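Local coordinates for protein cyclohexadienyl dehydratase (PDB 5JOS) that probably converts prephenate to phenylpyruvate and L-arogenate to L-phenylalanine, as a reconstructed ancestral cyclohexadienyl dehydratase built on a solute-binding-protein fold, at residues D51-L56 / V64-T69; K58-K63 / Q218-Y223; K124-I129 / D201-H206. All blocks are in the same frame, centred on the assembly; numbering follows the deposited sequence.

Interaction 1: residues D51-L56 / V64-T69; sequences DVAKSL and VEFVPT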
loop_
_atom_site.group_PDB
_atom_site.type_symbol
_atom_site.label_atom_id
_atom_site.label_comp_id
_atom_site.label_asym_id
_atom_site.label_seq_id
_atom_site.Cartn_x
_atom_site.Cartn_y
_atom_site.Cartn_z
ATOM N N ASP A 51 -11.840 -5.757 2.026
ATOM C CA ASP A 51 -11.700 -7.171 1.936
ATOM C C ASP A 51 -10.838 -7.705 3.118
ATOM O O ASP A 51 -11.115 -8.772 3.694
ATOM C CB ASP A 51 -11.028 -7.578 0.636
ATOM C CG ASP A 51 -11.905 -7.467 -0.551
ATOM O OD1 ASP A 51 -13.081 -7.070 -0.421
ATOM O OD2 ASP A 51 -11.435 -7.889 -1.649
ATOM N N VAL A 52 -9.703 -7.081 3.391
ATOM C CA VAL A 52 -8.800 -7.595 4.467
ATOM C C VAL A 52 -9.510 -7.505 5.835
ATOM O O VAL A 52 -9.456 -8.404 6.622
ATOM C CB VAL A 52 -7.529 -6.724 4.546
ATOM C CG1 VAL A 52 -6.629 -7.102 5.683
ATOM C CG2 VAL A 52 -6.715 -6.798 3.278
ATOM N N ALA A 53 -10.190 -6.398 6.091
ATOM C CA ALA A 53 -10.910 -6.230 7.323
ATOM C C ALA A 53 -11.858 -7.379 7.577
ATOM O O ALA A 53 -11.946 -7.862 8.678
ATOM C CB ALA A 53 -11.692 -4.944 7.310
ATOM N N LYS A 54 -12.583 -7.814 6.547
ATOM C CA LYS A 54 -13.511 -8.883 6.709
ATOM C C LYS A 54 -12.827 -10.146 7.011
ATOM O O LYS A 54 -13.291 -10.955 7.754
ATOM C CB LYS A 54 -14.321 -9.101 5.439
ATOM C CG LYS A 54 -15.229 -7.926 5.293
ATOM C CD LYS A 54 -15.985 -8.000 3.985
ATOM C CE LYS A 54 -16.976 -6.851 4.026
ATOM N NZ LYS A 54 -17.579 -6.734 2.673
ATOM N N SER A 55 -11.709 -10.352 6.395
ATOM C CA SER A 55 -10.977 -11.572 6.683
ATOM C C SER A 55 -10.330 -11.540 8.122
ATOM O O SER A 55 -10.330 -12.542 8.831
ATOM C CB SER A 55 -10.022 -11.736 5.497
ATOM O OG SER A 55 -9.078 -12.665 5.853
ATOM N N LEU A 56 -9.912 -10.377 8.623
ATOM C CA LEU A 56 -9.473 -10.327 10.010
ATOM C C LEU A 56 -10.612 -10.661 10.984
ATOM O O LEU A 56 -10.449 -11.475 11.871
ATOM C CB LEU A 56 -8.884 -8.974 10.356
ATOM C CG LEU A 56 -8.379 -8.741 11.785
ATOM C CD1 LEU A 56 -7.385 -9.823 12.178
ATOM C CD2 LEU A 56 -7.687 -7.364 11.901
ATOM N N VAL A 64 -17.591 -7.793 11.517
ATOM C CA VAL A 64 -16.888 -6.549 11.220
ATOM C C VAL A 64 -17.846 -5.359 11.340
ATOM O O VAL A 64 -18.965 -5.423 10.929
ATOM C CB VAL A 64 -16.181 -6.621 9.843
ATOM C CG1 VAL A 64 -17.172 -6.609 8.706
ATOM C CG2 VAL A 64 -15.237 -5.496 9.687
ATOM N N GLU A 65 -17.454 -4.297 11.996
ATOM C CA GLU A 65 -18.262 -3.077 11.936
ATOM C C GLU A 65 -17.347 -1.951 11.459
ATOM O O GLU A 65 -16.321 -1.676 12.079
ATOM C CB GLU A 65 -18.778 -2.724 13.316
ATOM C CG GLU A 65 -19.522 -1.416 13.372
ATOM C CD GLU A 65 -19.816 -0.964 14.795
ATOM O OE1 GLU A 65 -19.898 -1.781 15.741
ATOM O OE2 GLU A 65 -19.992 0.245 14.961
ATOM N N PHE A 66 -17.685 -1.354 10.336
ATOM C CA PHE A 66 -16.929 -0.259 9.796
ATOM C C PHE A 66 -17.282 1.069 10.469
ATOM O O PHE A 66 -18.416 1.458 10.506
ATOM C CB PHE A 66 -17.159 -0.209 8.299
ATOM C CG PHE A 66 -16.472 -1.324 7.590
ATOM C CD1 PHE A 66 -15.085 -1.408 7.590
ATOM C CD2 PHE A 66 -17.194 -2.358 7.027
ATOM C CE1 PHE A 66 -14.446 -2.483 7.009
ATOM C CE2 PHE A 66 -16.553 -3.421 6.385
ATOM C CZ PHE A 66 -15.179 -3.484 6.398
ATOM N N VAL A 67 -16.305 1.771 11.014
ATOM C CA VAL A 67 -16.599 3.042 11.690
ATOM C C VAL A 67 -16.014 4.150 10.824
ATOM O O VAL A 67 -14.810 4.171 10.655
ATOM C CB VAL A 67 -16.024 3.001 13.075
ATOM C CG1 VAL A 67 -16.212 4.359 13.824
ATOM C CG2 VAL A 67 -16.700 1.896 13.869
ATOM N N PRO A 68 -16.871 5.032 10.220
ATOM C CA PRO A 68 -16.421 6.146 9.407
ATOM C C PRO A 68 -15.418 6.999 10.219
ATOM O O PRO A 68 -15.641 7.246 11.389
ATOM C CB PRO A 68 -17.681 6.956 9.131
ATOM C CG PRO A 68 -18.859 6.065 9.470
ATOM C CD PRO A 68 -18.344 4.940 10.319
ATOM N N THR A 69 -14.279 7.332 9.629
ATOM C CA THR A 69 -13.400 8.334 10.180
ATOM C C THR A 69 -12.905 9.157 8.964
ATOM O O THR A 69 -13.245 8.838 7.798
ATOM C CB THR A 69 -12.270 7.675 11.020
ATOM O OG1 THR A 69 -11.508 8.646 11.757
ATOM C CG2 THR A 69 -11.350 6.970 10.171
#
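Asp51 OD2, two residues before the Ala53 that packs on Phe66, is gripped by two groups: it makes a salt bridge with Lys243 NZ and a hydrogen bond with Trp244 NE1. These bonds tie the start of segment 51-56 to helix 236-245, while the contact with segment 64-69 is apolar and has no hydrogen bond across it. Ala53 CB points at the strand and meets the Phe66 ring obliquely, 3.7 Å from Phe66 CE1. The Phe66 ring reaches the helix because its CG lies anti to the carbonyl carbon (chi1 -72°), which brings the ring end closer than the CB direction suggests. Val64, two residues earlier on the same strand, lays CG2 over one face of that ring, offset toward the rim. Its CG2 also lies 4.3 Å from Ala53 CB. The other branch, Val64 CG1, touches Lys54 CG at 4.1 Å. From there the Lys54 chain runs on extended, crosses Phe66 at about a right angle and brings CE to the ring edge, 4.2 Å from Phe66 CE2. The axes of helix 51-56 and strand 64-68 come within 8.7 Å, at 139° between their directions. Helix 48-60 lies in the connection between the parallel neighbours 24-29 and 63-68, a beta-alpha-beta crossover. Strand 63-68 hydrogen-bonds to strand 24-29, and Trp227 of helix 218-233 and Leu240 of helix 236-245 pack on other residues of segment 51-56.

Interaction 2: residues K58-K63 / Q218-Y223; sequences KSLGVK and QEFLNY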
loop_
_atom_site.group_PDB
_atom_site.type_symbol
_atom_site.label_atom_id
_atom_site.label_comp_id
_atom_site.label_asym_id
_atom_site.label_seq_id
_atom_site.Cartn_x
_atom_site.Cartn_y
_atom_site.Cartn_z
ATOM N N LYS A 58 -13.178 -12.442 10.509
ATOM C CA LYS A 58 -13.542 -13.814 10.378
ATOM C C LYS A 58 -12.472 -14.637 11.091
ATOM O O LYS A 58 -12.764 -15.580 11.761
ATOM C CB LYS A 58 -13.636 -14.129 8.887
ATOM C CG LYS A 58 -13.921 -15.574 8.518
ATOM C CD LYS A 58 -13.964 -15.728 6.987
ATOM C CE LYS A 58 -14.691 -17.012 6.524
ATOM N NZ LYS A 58 -13.779 -18.187 6.344
ATOM N N SER A 59 -11.216 -14.275 10.966
ATOM C CA SER A 59 -10.203 -15.016 11.695
ATOM C C SER A 59 -10.489 -15.002 13.237
ATOM O O SER A 59 -10.319 -15.921 13.908
ATOM C CB SER A 59 -8.890 -14.309 11.487
ATOM O OG SER A 59 -7.883 -14.966 12.203
ATOM N N LEU A 60 -10.948 -13.868 13.728
ATOM C CA LEU A 60 -11.273 -13.713 15.075
ATOM C C LEU A 60 -12.549 -14.396 15.487
ATOM O O LEU A 60 -12.815 -14.512 16.683
ATOM C CB LEU A 60 -11.350 -12.228 15.402
ATOM C CG LEU A 60 -9.987 -11.523 15.391
ATOM C CD1 LEU A 60 -10.216 -10.026 15.336
ATOM C CD2 LEU A 60 -9.151 -11.827 16.615
ATOM N N GLY A 61 -13.372 -14.780 14.523
ATOM C CA GLY A 61 -14.664 -15.373 14.843
ATOM C C GLY A 61 -15.611 -14.275 15.247
ATOM O O GLY A 61 -16.425 -14.533 16.109
ATOM N N VAL A 62 -15.508 -13.061 14.701
ATOM C CA VAL A 62 -16.466 -11.974 15.045
ATOM C C VAL A 62 -17.022 -11.257 13.814
ATOM O O VAL A 62 -16.468 -11.374 12.733
ATOM C CB VAL A 62 -15.842 -10.896 15.984
ATOM C CG1 VAL A 62 -15.293 -11.563 17.250
ATOM C CG2 VAL A 62 -14.738 -10.085 15.299
ATOM N N LYS A 63 -18.057 -10.437 14.017
ATOM C CA LYS A 63 -18.565 -9.542 12.959
ATOM C C LYS A 63 -17.652 -8.327 12.741
ATOM O O LYS A 63 -17.028 -7.862 13.677
ATOM C CB LYS A 63 -19.986 -9.081 13.356
ATOM N N GLN A 218 -0.137 -5.111 23.314
ATOM C CA GLN A 218 0.721 -5.968 22.425
ATOM C C GLN A 218 -0.024 -7.244 21.988
ATOM O O GLN A 218 0.382 -7.862 21.015
ATOM C CB GLN A 218 2.118 -6.299 22.970
ATOM C CG GLN A 218 3.171 -5.198 22.819
ATOM C CD GLN A 218 2.946 -4.127 21.723
ATOM O OE1 GLN A 218 2.081 -3.195 21.824
ATOM N NE2 GLN A 218 3.786 -4.196 20.697
ATOM N N GLU A 219 -1.099 -7.617 22.700
ATOM C CA GLU A 219 -1.783 -8.830 22.438
ATOM C C GLU A 219 -2.513 -8.755 21.115
ATOM O O GLU A 219 -2.271 -9.556 20.240
ATOM C CB GLU A 219 -2.772 -9.113 23.574
ATOM C CG GLU A 219 -3.139 -10.570 23.653
ATOM C CD GLU A 219 -3.905 -10.931 24.931
ATOM O OE1 GLU A 219 -3.256 -11.382 25.904
ATOM O OE2 GLU A 219 -5.152 -10.723 24.929
ATOM N N PHE A 220 -3.319 -7.719 20.912
ATOM C CA PHE A 220 -3.986 -7.567 19.638
ATOM C C PHE A 220 -2.954 -7.361 18.525
ATOM O O PHE A 220 -3.021 -7.950 17.448
ATOM C CB PHE A 220 -4.950 -6.408 19.699
ATOM C CG PHE A 220 -5.873 -6.264 18.484
ATOM C CD1 PHE A 220 -6.268 -7.323 17.753
ATOM C CD2 PHE A 220 -6.317 -5.031 18.114
ATOM C CE1 PHE A 220 -7.124 -7.187 16.678
ATOM C CE2 PHE A 220 -7.155 -4.861 17.043
ATOM C CZ PHE A 220 -7.581 -5.950 16.325
ATOM N N LEU A 221 -1.963 -6.548 18.783
ATOM C CA LEU A 221 -1.005 -6.254 17.747
ATOM C C LEU A 221 -0.277 -7.569 17.337
ATOM O O LEU A 221 -0.038 -7.820 16.170
ATOM C CB LEU A 221 0.007 -5.245 18.221
ATOM C CG LEU A 221 1.177 -5.124 17.257
ATOM C CD1 LEU A 221 0.721 -4.213 16.157
ATOM C CD2 LEU A 221 2.464 -4.583 17.838
ATOM N N ASN A 222 0.139 -8.361 18.308
ATOM C CA ASN A 222 0.772 -9.666 17.992
ATOM C C ASN A 222 -0.155 -10.601 17.202
ATOM O O ASN A 222 0.322 -11.338 16.345
ATOM C CB ASN A 222 1.155 -10.377 19.257
ATOM C CG ASN A 222 2.377 -9.750 19.911
ATOM O OD1 ASN A 222 3.028 -8.894 19.381
ATOM N ND2 ASN A 222 2.646 -10.169 21.062
ATOM N N TYR A 223 -1.435 -10.629 17.586
ATOM C CA TYR A 223 -2.393 -11.394 16.815
ATOM C C TYR A 223 -2.372 -10.917 15.385
ATOM O O TYR A 223 -2.297 -11.682 14.474
ATOM C CB TYR A 223 -3.826 -11.205 17.333
ATOM C CG TYR A 223 -4.861 -12.160 16.714
ATOM C CD1 TYR A 223 -5.387 -11.936 15.442
ATOM C CD2 TYR A 223 -5.349 -13.275 17.425
ATOM C CE1 TYR A 223 -6.305 -12.836 14.880
ATOM C CE2 TYR A 223 -6.272 -14.158 16.853
ATOM C CZ TYR A 223 -6.751 -13.920 15.579
ATOM O OH TYR A 223 -7.691 -14.757 14.988
#
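Leu60 and Tyr223 run alongside each other head to tail, with a methyl of the leucine over the face of the tyrosine ring. Leu60 CD2 sits 3.6 Å from the ring centroid of Tyr223 and 21° off the ring normal. This is a CH-pi contact. The methyl is shifted toward the hydroxyl end, so its nearest ring atom is Tyr223 CZ, at 3.3 Å from Leu60 CD2. That is close packing.

Ser59 meets the same tyrosine from a different direction. Its OG lies at the ring edge, near the ring plane, and hydrogen-bonds to the phenol: Ser59 OG and Tyr223 OH are 2.8 Å apart, and either could be the donor. The serine places OG there by turning it anti to the backbone N (chi1 178°). The ring is therefore held from two directions, by a methyl over a face and a hydroxyl at the phenol end.

Leu60 uses its second branch on the neighbouring ring. Its CD1 approaches Phe220 obliquely, 4.4 Å from Phe220 CE1. Leu16 of helix 15-22 packs on both Leu60 and Phe220, and Met20 adds to the leucine side.

Just after these residues helix 48-60 ends in a Schellman motif at Gly61, with positive phi and two bonds back into the last turn. Within it Gly61 N donates to Lys58 O at 2.9 Å. The contact thus packs the C-terminal end of an early helix against the start of helix 218-233, where the chain re-enters its first lobe, as in the two-lobed type II periplasmic binding protein fold.

Interaction 3: residues K124-I129 / D201-H206; sequences KSLEDI and DKPFTH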
loop_
_atom_site.group_PDB
_atom_site.type_symbol
_atom_site.label_atom_id
_atom_site.label_comp_id
_atom_site.label_asym_id
_atom_site.label_seq_id
_atom_site.Cartn_x
_atom_site.Cartn_y
_atom_site.Cartn_z
ATOM N N LYS A 124 13.290 -5.891 -13.773
ATOM C CA LYS A 124 12.754 -6.224 -12.464
ATOM C C LYS A 124 13.646 -5.920 -11.297
ATOM O O LYS A 124 13.248 -6.110 -10.144
ATOM C CB LYS A 124 12.202 -7.646 -12.413
ATOM C CG LYS A 124 12.899 -8.696 -13.246
ATOM C CD LYS A 124 12.490 -10.079 -12.730
ATOM C CE LYS A 124 13.117 -11.235 -13.509
ATOM N NZ LYS A 124 12.312 -11.565 -14.729
ATOM N N SER A 125 14.826 -5.403 -11.578
ATOM C CA SER A 125 15.734 -4.976 -10.538
ATOM C C SER A 125 16.386 -3.669 -10.951
ATOM O O SER A 125 16.295 -3.221 -12.135
ATOM C CB SER A 125 16.829 -6.011 -10.323
ATOM O OG SER A 125 17.548 -6.122 -11.532
ATOM N N LEU A 126 17.018 -3.057 -9.954
ATOM C CA LEU A 126 17.843 -1.904 -10.170
ATOM C C LEU A 126 18.865 -2.220 -11.272
ATOM O O LEU A 126 19.013 -1.446 -12.212
ATOM C CB LEU A 126 18.530 -1.515 -8.877
ATOM C CG LEU A 126 19.412 -0.281 -8.981
ATOM C CD1 LEU A 126 18.565 0.907 -9.265
ATOM C CD2 LEU A 126 20.170 -0.092 -7.666
ATOM N N GLU A 127 19.476 -3.399 -11.200
ATOM C CA GLU A 127 20.549 -3.795 -12.104
ATOM C C GLU A 127 20.039 -3.802 -13.542
ATOM O O GLU A 127 20.753 -3.443 -14.461
ATOM C CB GLU A 127 21.123 -5.207 -11.751
ATOM C CG GLU A 127 21.858 -5.344 -10.394
ATOM C CD GLU A 127 21.035 -4.887 -9.135
ATOM O OE1 GLU A 127 19.795 -5.160 -9.013
ATOM O OE2 GLU A 127 21.626 -4.240 -8.229
ATOM N N ASP A 128 18.829 -4.286 -13.728
ATOM C CA ASP A 128 18.267 -4.438 -15.058
ATOM C C ASP A 128 18.050 -3.076 -15.699
ATOM O O ASP A 128 18.041 -2.937 -16.913
ATOM C CB ASP A 128 16.888 -5.108 -14.944
ATOM C CG ASP A 128 16.999 -6.545 -14.600
ATOM O OD1 ASP A 128 18.135 -6.958 -14.495
ATOM O OD2 ASP A 128 15.991 -7.242 -14.418
ATOM N N ILE A 129 17.804 -2.086 -14.851
ATOM C CA ILE A 129 17.363 -0.779 -15.299
ATOM C C ILE A 129 18.547 0.161 -15.469
ATOM O O ILE A 129 18.576 0.943 -16.428
ATOM C CB ILE A 129 16.260 -0.188 -14.364
ATOM C CG1 ILE A 129 15.003 -1.086 -14.438
ATOM C CG2 ILE A 129 15.925 1.247 -14.746
ATOM C CD1 ILE A 129 14.078 -0.946 -13.267
ATOM N N ASP A 201 11.921 -3.581 -4.796
ATOM C CA ASP A 201 12.209 -3.215 -3.383
ATOM C C ASP A 201 13.230 -2.078 -3.304
ATOM O O ASP A 201 13.297 -1.265 -4.200
ATOM C CB ASP A 201 12.620 -4.469 -2.629
ATOM C CG ASP A 201 11.576 -5.541 -2.748
ATOM O OD1 ASP A 201 10.398 -5.160 -2.739
ATOM O OD2 ASP A 201 11.887 -6.739 -2.880
ATOM N N LYS A 202 14.024 -1.993 -2.276
ATOM C CA LYS A 202 14.926 -0.852 -2.126
ATOM C C LYS A 202 15.835 -0.869 -3.339
ATOM O O LYS A 202 16.103 -1.898 -3.887
ATOM C CB LYS A 202 15.811 -1.019 -0.907
ATOM C CG LYS A 202 15.069 -1.309 0.398
ATOM C CD LYS A 202 14.194 -0.124 0.809
ATOM C CE LYS A 202 14.026 -0.022 2.328
ATOM N NZ LYS A 202 13.735 1.398 2.694
ATOM N N PRO A 203 16.318 0.270 -3.769
ATOM C CA PRO A 203 16.088 1.569 -3.202
ATOM C C PRO A 203 14.778 2.186 -3.698
ATOM O O PRO A 203 14.488 3.334 -3.415
ATOM C CB PRO A 203 17.323 2.351 -3.710
ATOM C CG PRO A 203 17.604 1.757 -5.077
ATOM C CD PRO A 203 17.346 0.277 -4.845
ATOM N N PHE A 204 13.990 1.478 -4.503
ATOM C CA PHE A 204 12.813 2.133 -5.127
ATOM C C PHE A 204 11.743 2.468 -4.060
ATOM O O PHE A 204 11.222 3.583 -4.001
ATOM C CB PHE A 204 12.217 1.225 -6.194
ATOM C CG PHE A 204 13.039 1.096 -7.444
ATOM C CD1 PHE A 204 14.116 0.214 -7.536
ATOM C CD2 PHE A 204 12.734 1.855 -8.567
ATOM C CE1 PHE A 204 14.884 0.129 -8.724
ATOM C CE2 PHE A 204 13.467 1.751 -9.750
ATOM C CZ PHE A 204 14.541 0.882 -9.830
ATOM N N THR A 205 11.485 1.496 -3.200
ATOM C CA THR A 205 10.495 1.624 -2.135
ATOM C C THR A 205 11.044 2.494 -1.026
ATOM O O THR A 205 12.212 2.524 -0.842
ATOM C CB THR A 205 10.151 0.297 -1.532
ATOM O OG1 THR A 205 11.307 -0.287 -1.035
ATOM C CG2 THR A 205 9.559 -0.609 -2.528
ATOM N N HIS A 206 10.202 3.312 -0.408
ATOM C CA HIS A 206 10.651 4.175 0.684
ATOM C C HIS A 206 9.618 4.306 1.758
ATOM O O HIS A 206 9.839 4.963 2.729
ATOM C CB HIS A 206 11.075 5.589 0.206
ATOM C CG HIS A 206 10.037 6.356 -0.549
ATOM N ND1 HIS A 206 8.763 6.602 -0.082
ATOM C CD2 HIS A 206 10.122 6.999 -1.736
ATOM C CE1 HIS A 206 8.089 7.287 -0.981
ATOM N NE2 HIS A 206 8.908 7.563 -1.975
#
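Leu126 turns CG away from its own backbone N (chi1 -179°), and Phe204 sets its ring anti to the carbonyl carbon (chi1 -72°); together these torsions bring the leucine branches onto segment 201-206. Leu126 CD1 approaches the ring obliquely, 3.8 Å from Phe204 CE1. The other branch, CD2, crosses to the proline and lies 4.0 Å from Pro203 CD. Pro203 follows a cis peptide bond. Ile129, one turn further on, points toward the incoming phenylalanine, with its CD1 3.9 Å from Phe204 CZ. The ring edge also faces Leu126 CA, nearly in plane. An alanine in place of Leu126 would remove both branches and is likely to open a gap beside Phe204 where the methyls had been and take from Pro203 CD the one that packs on it.

A bond from Phe204 N to Asp201 O, 2.8 Å, closes the turn in segment 201-206. On the other side, Ser125 is the N-cap of helix 126-129: its OG accepts from Asp128 N at 3.1 Å. The Asp128 carboxylate reaches back in turn, and its OD2 accepts a nearly straight bond (170°) from Lys124 N on the anti side. Phe147 and Pro113 add to the surroundings of Phe204. The contact lies in the second lobe, where the turn leads into strand 205-213, which runs back toward the first lobe, consistent with the two-lobed periplasmic binding protein fold.

Interactions 1 and 2 are neighbours in one lobe and share helix 48-60. Their centres are 12 Å apart, and Leu56 CD1 of the first packs on Tyr223 CE1 of the second at 4.2 Å. Interaction 3 lies on the opposite side of the chain's centre, in the other lobe. Its centre is about 33 Å from that of interaction 1 and about 34 Å from that of interaction 2, with no touch. Strand 205-213 and helix 218-233 follow each other in the chain and lead from interaction 3 to interaction 2. The sodium ion is bound by Ala189, His192 and Leu195, all outside the six segments. In this family the substrate pocket is expected between the lobes.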